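PDB 2IMR: aminodeoxyfutalosine deaminase from Deinococcus radiodurans, which catalyses the zinc-dependent deamination of aminodeoxyfutalosine to futalosine, a step of menaquinone biosynthesis, and deaminates several adenosine derivatives to a lesser extent. Local coordinates for residues E157-D160 / A161-R165; R129-A132 / A133-G137; A190-T193 / H194-W198; L102-S105 / A106-Q110. All coordinates share one frame; numbering follows the deposited sequence.

All four contacts are local, and they follow one another along the chain in the order 4, 2, 1, 3. Interaction 4 lies nearest the active site: the side chain of Met104 is about 6 Å from the zinc ion and about 3 Å from zinc ligand His101. Interaction 2 touches it through Arg129 CD, 3.4 Å from Met104 O. Interactions 2 and 1 meet where Arg165 NH1 lies 3.0 Å from Gln135 OE1, a probable hydrogen bond. Interaction 1 is joined to interaction 3 by a salt bridge of 2.8 Å from Asp160 OD1 to Arg197 NH2. Interactions 3 and 4 stay about 10 Å apart at their nearest atoms.

Interaction 1. Residues E157-D160 / A161-R165; sequences EVMD and ALLAR
Val158 and Leu162, one helical turn apart, lie side by side and point the same way. Their methyls meet at 3.6 Å, Val158 CG1 against Leu162 CD1. In Val158 this branch is the one anti to the main-chain nitrogen (chi1 164°), while CG of Leu162 lies beside its own N and passes 3.3 Å from Val158 O. A second apolar pair is looser: Met159 CG is 4.2 Å from Leu163 CD2.

Main-chain bonds fix this spacing. Leu162 N donates to Val158 O at 2.8 Å with an N-H...O angle of 175°, nearly straight. The flanking bonds, Ala161 N to Glu157 O and Leu163 N to Met159 O, are more bent.

Further out, Val158 packs on Ala134 of helix 130-143 and on Val153, and Met159 and Leu163 both rest on Leu172 and Trp198. The carboxylate of Asp160 turns instead to the next helix, where OD1 takes a hydrogen bond from Trp198 NE1 and forms a salt bridge with Arg197. Helix 156-163 is thus packed on several sides as the crossover helix of a beta-alpha-beta unit between parallel strands 149-153 and 170-176, as in the TIM-barrel fold of the amidohydrolases.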
loop_
_atom_site.group_PDB
_atom_site.type_symbol
_atom_site.label_atom_id
_atom_site.label_comp_id
_atom_site.label_asym_id
_atom_site.label_seq_id
_atom_site.Cartn_x
_atom_site.Cartn_y
_atom_site.Cartn_z
ATOM N N GLU A 157 7.823 16.551 -11.685
ATOM C CA GLU A 157 6.757 17.524 -11.910
ATOM C C GLU A 157 5.436 17.057 -11.313
ATOM O O GLU A 157 4.589 17.871 -10.950
ATOM C CB GLU A 157 6.604 17.816 -13.407
ATOM C CG GLU A 157 7.625 18.825 -13.913
ATOM C CD GLU A 157 7.402 19.234 -15.357
ATOM O OE1 GLU A 157 6.241 19.506 -15.733
ATOM O OE2 GLU A 157 8.394 19.297 -16.109
ATOM N N VAL A 158 5.256 15.743 -11.220
ATOM C CA VAL A 158 4.046 15.201 -10.626
ATOM C C VAL A 158 4.122 15.455 -9.125
ATOM O O VAL A 158 3.133 15.854 -8.511
ATOM C CB VAL A 158 3.906 13.688 -10.914
ATOM C CG1 VAL A 158 2.877 13.052 -9.979
ATOM C CG2 VAL A 158 3.488 13.497 -12.360
ATOM N N MET A 159 5.301 15.249 -8.538
ATOM C CA MET A 159 5.459 15.500 -7.107
ATOM C C MET A 159 5.139 16.968 -6.828
ATOM O O MET A 159 4.453 17.286 -5.854
ATOM C CB MET A 159 6.885 15.191 -6.639
ATOM C CG MET A 159 7.087 15.400 -5.134
ATOM S SD MET A 159 6.157 14.233 -4.097
ATOM C CE MET A 159 7.341 12.851 -3.992
ATOM N N ASP A 160 5.641 17.864 -7.676
ATOM C CA ASP A 160 5.376 19.289 -7.495
ATOM C C ASP A 160 3.870 19.543 -7.429
ATOM O O ASP A 160 3.383 20.257 -6.551
ATOM C CB ASP A 160 5.960 20.121 -8.647
ATOM C CG ASP A 160 7.482 20.158 -8.646
ATOM O OD1 ASP A 160 8.088 20.062 -7.559
ATOM O OD2 ASP A 160 8.069 20.306 -9.737
ATOM N N ALA A 161 3.136 18.946 -8.363
ATOM C CA ALA A 161 1.689 19.120 -8.429
ATOM C C ALA A 161 0.926 18.489 -7.266
ATOM O O ALA A 161 0.071 19.132 -6.658
ATOM C CB ALA A 161 1.164 18.562 -9.747
ATOM N N LEU A 162 1.225 17.230 -6.958
ATOM C CA LEU A 162 0.518 16.540 -5.880
ATOM C C LEU A 162 0.803 17.121 -4.504
ATOM O O LEU A 162 -0.079 17.188 -3.643
ATOM C CB LEU A 162 0.862 15.050 -5.898
ATOM C CG LEU A 162 0.494 14.326 -7.200
ATOM C CD1 LEU A 162 0.822 12.845 -7.076
ATOM C CD2 LEU A 162 -0.990 14.515 -7.493
ATOM N N LEU A 163 2.040 17.550 -4.300
ATOM C CA LEU A 163 2.430 18.120 -3.026
ATOM C C LEU A 163 1.580 19.360 -2.731
ATOM O O LEU A 163 1.368 19.716 -1.573
ATOM C CB LEU A 163 3.922 18.466 -3.077
ATOM C CG LEU A 163 4.769 18.338 -1.809
ATOM C CD1 LEU A 163 4.431 17.060 -1.044
ATOM C CD2 LEU A 163 6.242 18.355 -2.221
ATOM N N ALA A 164 1.066 19.992 -3.782
ATOM C CA ALA A 164 0.246 21.197 -3.638
ATOM C C ALA A 164 -1.258 20.925 -3.540
ATOM O O ALA A 164 -2.056 21.859 -3.425
ATOM C CB ALA A 164 0.524 22.149 -4.797
ATOM N N ARG A 165 -1.648 19.655 -3.587
ATOM C CA ARG A 165 -3.060 19.290 -3.492
ATOM C C ARG A 165 -3.536 19.387 -2.045
ATOM O O ARG A 165 -3.196 18.553 -1.208
ATOM C CB ARG A 165 -3.280 17.866 -4.009
ATOM C CG ARG A 165 -3.078 17.691 -5.514
ATOM C CD ARG A 165 -4.265 18.195 -6.326
ATOM N NE ARG A 165 -5.494 17.481 -5.990
ATOM C CZ ARG A 165 -6.289 16.896 -6.880
ATOM N NH1 ARG A 165 -5.988 16.934 -8.172
ATOM N NH2 ARG A 165 -7.389 16.270 -6.477
#

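Interaction 2. Residues R129-A132 / A133-G137; sequences RGVA and AAQAG
Val131 and Gln135 supply the main side-chain packing here, and it is apolar: Val131 CG1 touches Gln135 CG at 3.9 Å, the two side chains running alongside each other in the same direction. A chi1 of -180° in Val131 swings this methyl to the carbonyl side of the residue, next to Gln135. Gln135 then bends at its second torsion, and its amide reaches Arg165, just beyond helix 156-163, OE1 accepting from Arg165 NH1. The methyl group of Ala133 comes within 3.7 Å of Arg129 O, and that of Ala134 is 3.5 Å from Gly130 O. Val131, Ala134 and Gln135 also pack against helix 156-163.

Hydrogen bonds of the main chain form the second group. Gln135 N to Val131 O is the shortest, 2.8 Å with an N-H...O angle of 164°. Ala134 N to Gly130 O and Ala136 N to Ala132 O are both longer and more bent.

Water provides the third kind of link. One molecule donates to Arg129 O and accepts from Ala133 N, the latter at 2.8 Å, thereby bridging a carbonyl and an amide four residues apart where no direct bond joins them. Between them in the chain, Gly130 has a positive phi (79°) that suits glycine. These features belong to the N-terminal part of helix 130-143 in the amidohydrolase TIM barrel, with a water bridging Arg129 O and Ala133 N.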
loop_
_atom_site.group_PDB
_atom_site.type_symbol
_atom_site.label_atom_id
_atom_site.label_comp_id
_atom_site.label_asym_id
_atom_site.label_seq_id
_atom_site.Cartn_x
_atom_site.Cartn_y
_atom_site.Cartn_z
ATOM N N ARG A 129 0.912 8.557 -17.228
ATOM C CA ARG A 129 2.130 9.337 -17.389
ATOM C C ARG A 129 1.832 10.813 -17.194
ATOM O O ARG A 129 0.841 11.320 -17.716
ATOM C CB ARG A 129 2.693 9.167 -18.805
ATOM C CG ARG A 129 2.879 7.740 -19.273
ATOM C CD ARG A 129 4.237 7.184 -18.886
ATOM N NE ARG A 129 4.429 5.872 -19.492
ATOM C CZ ARG A 129 3.875 4.749 -19.047
ATOM N NH1 ARG A 129 3.099 4.768 -17.971
ATOM N NH2 ARG A 129 4.070 3.610 -19.701
ATOM N N GLY A 130 2.683 11.494 -16.437
ATOM C CA GLY A 130 2.523 12.925 -16.255
ATOM C C GLY A 130 1.503 13.508 -15.299
ATOM O O GLY A 130 0.670 12.812 -14.711
ATOM N N VAL A 131 1.580 14.831 -15.187
ATOM C CA VAL A 131 0.745 15.635 -14.310
ATOM C C VAL A 131 -0.768 15.534 -14.504
ATOM O O VAL A 131 -1.506 15.324 -13.540
ATOM C CB VAL A 131 1.158 17.122 -14.415
ATOM C CG1 VAL A 131 0.300 17.967 -13.496
ATOM C CG2 VAL A 131 2.632 17.271 -14.063
ATOM N N ALA A 132 -1.230 15.693 -15.740
ATOM C CA ALA A 132 -2.661 15.629 -16.029
ATOM C C ALA A 132 -3.291 14.336 -15.518
ATOM O O ALA A 132 -4.293 14.364 -14.806
ATOM C CB ALA A 132 -2.896 15.761 -17.528
ATOM N N ALA A 133 -2.698 13.206 -15.884
ATOM C CA ALA A 133 -3.206 11.906 -15.461
ATOM C C ALA A 133 -3.135 11.733 -13.944
ATOM O O ALA A 133 -4.009 11.115 -13.344
ATOM C CB ALA A 133 -2.424 10.797 -16.151
ATOM N N ALA A 134 -2.087 12.273 -13.330
ATOM C CA ALA A 134 -1.923 12.171 -11.881
ATOM C C ALA A 134 -2.998 12.980 -11.160
ATOM O O ALA A 134 -3.586 12.516 -10.180
ATOM C CB ALA A 134 -0.536 12.663 -11.476
ATOM N N GLN A 135 -3.248 14.192 -11.647
ATOM C CA GLN A 135 -4.253 15.065 -11.052
ATOM C C GLN A 135 -5.627 14.419 -11.127
ATOM O O GLN A 135 -6.425 14.534 -10.201
ATOM C CB GLN A 135 -4.278 16.420 -11.771
ATOM C CG GLN A 135 -3.004 17.238 -11.609
ATOM C CD GLN A 135 -2.917 17.954 -10.270
ATOM O OE1 GLN A 135 -3.254 17.397 -9.227
ATOM N NE2 GLN A 135 -2.442 19.197 -10.294
ATOM N N ALA A 136 -5.904 13.743 -12.236
ATOM C CA ALA A 136 -7.191 13.079 -12.403
ATOM C C ALA A 136 -7.305 11.928 -11.404
ATOM O O ALA A 136 -8.383 11.655 -10.877
ATOM C CB ALA A 136 -7.331 12.565 -13.822
ATOM N N GLY A 137 -6.186 11.251 -11.149
ATOM C CA GLY A 137 -6.197 10.158 -10.193
ATOM C C GLY A 137 -6.466 10.691 -8.794
ATOM O O GLY A 137 -7.238 10.118 -8.033
HETATM O O HOH W 1 -0.880 13.129 -18.020
#

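Interaction 3. Residues A190-T193 / H194-W198; sequences AART and HLERW
Arg192 and Glu196 run side by side along one flank of helix 184-199, their guanidinium and carboxylate planes only 20° apart. The touching atoms are carbons of the arginine, since Arg192 CG lies 3.7 Å from Glu196 CD. Leaving the main chain at chi1 -179°, trans to its nitrogen, the arginine extends alongside the glutamate before it bends at chi3. Arg192 NE remains 4.5 Å from Glu196 OE2; the oxygen is off the guanidinium plane and takes none of its hydrogens.

The ring of His194 leans back along the helix, bringing CD2 within 3.3 Å of Ala190 O at an oblique angle. That carbonyl also receives a weak bond of 3.4 Å from His194 N. Leu195 CG, meanwhile, lies 3.1 Å from Ala191 O, and its side chain packs on Leu208 and Leu210 of strand 206-212.

The chemistry is therefore modest at the side-chain ends: the opposite charges four residues apart probably attract at most weakly, without a salt bridge, and the touching atoms pack by van der Waals contact, while main-chain bonds such as Glu196 N to Arg192 O, 2.8 Å, carry the directional hydrogen bonding.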
loop_
_atom_site.group_PDB
_atom_site.type_symbol
_atom_site.label_atom_id
_atom_site.label_comp_id
_atom_site.label_asym_id
_atom_site.label_seq_id
_atom_site.Cartn_x
_atom_site.Cartn_y
_atom_site.Cartn_z
ATOM N N ALA A 190 21.415 13.181 -6.309
ATOM C CA ALA A 190 20.372 13.804 -7.123
ATOM C C ALA A 190 19.013 13.666 -6.435
ATOM O O ALA A 190 18.201 14.595 -6.441
ATOM C CB ALA A 190 20.331 13.156 -8.507
ATOM N N ALA A 191 18.773 12.496 -5.847
ATOM C CA ALA A 191 17.524 12.237 -5.144
ATOM C C ALA A 191 17.435 13.106 -3.892
ATOM O O ALA A 191 16.393 13.696 -3.607
ATOM C CB ALA A 191 17.432 10.765 -4.765
ATOM N N ARG A 192 18.534 13.183 -3.148
ATOM C CA ARG A 192 18.567 13.984 -1.929
ATOM C C ARG A 192 18.230 15.443 -2.213
ATOM O O ARG A 192 17.471 16.062 -1.473
ATOM C CB ARG A 192 19.944 13.896 -1.263
ATOM C CG ARG A 192 20.047 14.687 0.038
ATOM C CD ARG A 192 21.408 14.497 0.693
ATOM N NE ARG A 192 22.488 14.849 -0.223
ATOM C CZ ARG A 192 23.779 14.631 0.014
ATOM N NH1 ARG A 192 24.165 14.056 1.149
ATOM N NH2 ARG A 192 24.686 14.984 -0.890
ATOM N N THR A 193 18.796 15.992 -3.285
ATOM C CA THR A 193 18.534 17.381 -3.641
ATOM C C THR A 193 17.034 17.625 -3.808
ATOM O O THR A 193 16.488 18.567 -3.234
ATOM C CB THR A 193 19.269 17.774 -4.944
ATOM O OG1 THR A 193 20.683 17.646 -4.743
ATOM C CG2 THR A 193 18.950 19.215 -5.327
ATOM N N HIS A 194 16.371 16.780 -4.596
ATOM C CA HIS A 194 14.928 16.907 -4.808
ATOM C C HIS A 194 14.184 16.809 -3.476
ATOM O O HIS A 194 13.296 17.615 -3.179
ATOM C CB HIS A 194 14.422 15.794 -5.734
ATOM C CG HIS A 194 14.667 16.048 -7.189
ATOM N ND1 HIS A 194 13.959 16.987 -7.908
ATOM C CD2 HIS A 194 15.524 15.471 -8.063
ATOM C CE1 HIS A 194 14.370 16.977 -9.164
ATOM N NE2 HIS A 194 15.318 16.066 -9.285
ATOM N N LEU A 195 14.541 15.800 -2.686
ATOM C CA LEU A 195 13.914 15.572 -1.392
ATOM C C LEU A 195 14.059 16.760 -0.443
ATOM O O LEU A 195 13.097 17.146 0.226
ATOM C CB LEU A 195 14.497 14.310 -0.748
ATOM C CG LEU A 195 14.182 13.016 -1.509
ATOM C CD1 LEU A 195 14.977 11.859 -0.938
ATOM C CD2 LEU A 195 12.694 12.735 -1.425
ATOM N N GLU A 196 15.252 17.343 -0.389
ATOM C CA GLU A 196 15.489 18.482 0.491
ATOM C C GLU A 196 14.622 19.661 0.074
ATOM O O GLU A 196 14.120 20.405 0.916
ATOM C CB GLU A 196 16.968 18.882 0.462
ATOM C CG GLU A 196 17.906 17.770 0.902
ATOM C CD GLU A 196 19.355 18.209 0.969
ATOM O OE1 GLU A 196 19.829 18.861 0.011
ATOM O OE2 GLU A 196 20.024 17.891 1.976
ATOM N N ARG A 197 14.443 19.819 -1.233
ATOM C CA ARG A 197 13.634 20.902 -1.770
ATOM C C ARG A 197 12.167 20.702 -1.384
ATOM O O ARG A 197 11.516 21.612 -0.868
ATOM C CB ARG A 197 13.773 20.942 -3.298
ATOM C CG ARG A 197 13.267 22.218 -3.943
ATOM C CD ARG A 197 13.249 22.120 -5.464
ATOM N NE ARG A 197 12.201 21.214 -5.931
ATOM C CZ ARG A 197 11.800 21.111 -7.195
ATOM N NH1 ARG A 197 12.358 21.860 -8.139
ATOM N NH2 ARG A 197 10.836 20.260 -7.517
ATOM N N TRP A 198 11.652 19.499 -1.622
ATOM C CA TRP A 198 10.260 19.193 -1.316
ATOM C C TRP A 198 9.937 19.164 0.175
ATOM O O TRP A 198 8.820 19.494 0.574
ATOM C CB TRP A 198 9.859 17.852 -1.944
ATOM C CG TRP A 198 9.795 17.879 -3.447
ATOM C CD1 TRP A 198 9.309 18.889 -4.229
ATOM C CD2 TRP A 198 10.204 16.837 -4.345
ATOM N NE1 TRP A 198 9.392 18.541 -5.557
ATOM C CE2 TRP A 198 9.937 17.287 -5.657
ATOM C CE3 TRP A 198 10.768 15.564 -4.165
ATOM C CZ2 TRP A 198 10.217 16.510 -6.791
ATOM C CZ3 TRP A 198 11.049 14.790 -5.292
ATOM C CH2 TRP A 198 10.770 15.271 -6.591
#

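Interaction 4. Residues L102-S105 / A106-Q110; sequences LDMS and AYEFQ
Glu108 turns back on Ser105 because its CG sits between the backbone N and the carbonyl carbon (chi1 61°) and the chain then runs extended. This carries OE2 to Ser105 N, which donates to it at 2.8 Å; OE2 receives the bond on its anti lone pair, and the N-H...O angle of 138° makes it a bent one. In Ser105, a chi1 of 174° directs OG toward the start of the helix, where it takes the amide of Tyr107 at 3.0 Å. Ser105 and Glu108 form a capping box, with Ser105 as the N-cap of helix 106-111; the OG end of it is less certain, because the place of that atom is less sure. Ser105 O accepts weakly from Glu108 N and Phe109 N, and also lies at the edge of the Phe109 ring, in its plane, 3.2 Å from CD2.

Met104 crosses both Glu108 and Phe109 at about a right angle. Its sulfur is 4.8 Å from the centroid of the Phe109 ring, an oblique Met-aromatic contact, and its methyl CE reaches Phe109 CE2 at 3.8 Å.

Glu108 OE2 is further gripped by a water that donates to it at 3.0 Å and also to Asp103 O. Glu108 OE1 lies close to Glu175 OE1. The capping bond and water thus fix one carboxylate oxygen, and the box probably helps position Glu108 beside Glu175, a predicted substrate-binding residue.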
loop_
_atom_site.group_PDB
_atom_site.type_symbol
_atom_site.label_atom_id
_atom_site.label_comp_id
_atom_site.label_asym_id
_atom_site.label_seq_id
_atom_site.Cartn_x
_atom_site.Cartn_y
_atom_site.Cartn_z
ATOM N N LEU A 102 -0.021 7.035 -9.066
ATOM C CA LEU A 102 -0.900 7.907 -9.847
ATOM C C LEU A 102 -0.206 8.300 -11.149
ATOM O O LEU A 102 -0.849 8.759 -12.098
ATOM C CB LEU A 102 -1.294 9.154 -9.044
ATOM C CG LEU A 102 -2.087 8.855 -7.767
ATOM C CD1 LEU A 102 -2.611 10.153 -7.182
ATOM C CD2 LEU A 102 -3.260 7.923 -8.082
ATOM N N ASP A 103 1.114 8.129 -11.181
ATOM C CA ASP A 103 1.904 8.390 -12.380
ATOM C C ASP A 103 3.001 7.329 -12.391
ATOM O O ASP A 103 3.493 6.926 -11.335
ATOM C CB ASP A 103 2.504 9.816 -12.385
ATOM C CG ASP A 103 3.840 9.921 -11.650
ATOM O OD1 ASP A 103 3.861 9.839 -10.402
ATOM O OD2 ASP A 103 4.877 10.101 -12.331
ATOM N N MET A 104 3.352 6.847 -13.579
ATOM C CA MET A 104 4.392 5.830 -13.708
ATOM C C MET A 104 5.273 6.126 -14.911
ATOM O O MET A 104 5.068 7.113 -15.621
ATOM C CB MET A 104 3.776 4.431 -13.862
ATOM C CG MET A 104 2.930 3.976 -12.675
ATOM S SD MET A 104 2.255 2.298 -12.867
ATOM C CE MET A 104 3.711 1.301 -12.513
ATOM N N SER A 105 6.251 5.259 -15.140
ATOM C CA SER A 105 7.168 5.428 -16.252
ATOM C C SER A 105 7.285 4.157 -17.074
ATOM O O SER A 105 7.127 3.053 -16.554
ATOM C CB SER A 105 8.551 5.814 -15.728
ATOM O OG SER A 105 9.499 5.855 -16.778
ATOM N N ALA A 106 7.555 4.316 -18.366
ATOM C CA ALA A 106 7.726 3.162 -19.229
ATOM C C ALA A 106 8.944 2.417 -18.690
ATOM O O ALA A 106 9.059 1.201 -18.829
ATOM C CB ALA A 106 7.972 3.607 -20.665
ATOM N N TYR A 107 9.846 3.165 -18.062
ATOM C CA TYR A 107 11.061 2.591 -17.499
ATOM C C TYR A 107 10.785 1.525 -16.441
ATOM O O TYR A 107 11.395 0.460 -16.461
ATOM C CB TYR A 107 11.945 3.687 -16.893
ATOM C CG TYR A 107 12.450 4.713 -17.889
ATOM C CD1 TYR A 107 13.166 4.324 -19.025
ATOM C CD2 TYR A 107 12.214 6.075 -17.696
ATOM C CE1 TYR A 107 13.633 5.270 -19.945
ATOM C CE2 TYR A 107 12.674 7.027 -18.610
ATOM C CZ TYR A 107 13.381 6.618 -19.731
ATOM O OH TYR A 107 13.827 7.560 -20.636
ATOM N N GLU A 108 9.868 1.792 -15.515
ATOM C CA GLU A 108 9.609 0.794 -14.490
ATOM C C GLU A 108 8.855 -0.420 -15.036
ATOM O O GLU A 108 8.916 -1.498 -14.450
ATOM C CB GLU A 108 8.904 1.422 -13.270
ATOM C CG GLU A 108 7.559 2.059 -13.508
ATOM C CD GLU A 108 7.135 2.952 -12.345
ATOM O OE1 GLU A 108 7.163 2.494 -11.175
ATOM O OE2 GLU A 108 6.769 4.116 -12.600
ATOM N N PHE A 109 8.161 -0.253 -16.162
ATOM C CA PHE A 109 7.453 -1.363 -16.798
ATOM C C PHE A 109 8.494 -2.225 -17.515
ATOM O O PHE A 109 8.475 -3.451 -17.427
ATOM C CB PHE A 109 6.441 -0.853 -17.829
ATOM C CG PHE A 109 5.100 -0.507 -17.248
ATOM C CD1 PHE A 109 4.119 -1.485 -17.099
ATOM C CD2 PHE A 109 4.822 0.790 -16.833
ATOM C CE1 PHE A 109 2.876 -1.172 -16.542
ATOM C CE2 PHE A 109 3.586 1.113 -16.277
ATOM C CZ PHE A 109 2.611 0.127 -16.131
ATOM N N GLN A 110 9.406 -1.561 -18.220
ATOM C CA GLN A 110 10.456 -2.248 -18.961
ATOM C C GLN A 110 11.391 -3.030 -18.045
ATOM O O GLN A 110 11.901 -4.082 -18.423
ATOM C CB GLN A 110 11.268 -1.241 -19.785
ATOM C CG GLN A 110 10.498 -0.631 -20.954
ATOM C CD GLN A 110 11.367 0.253 -21.834
ATOM O OE1 GLN A 110 11.787 1.341 -21.428
ATOM N NE2 GLN A 110 11.645 -0.216 -23.048
HETATM O O HOH W 2 5.598 5.250 -10.094
#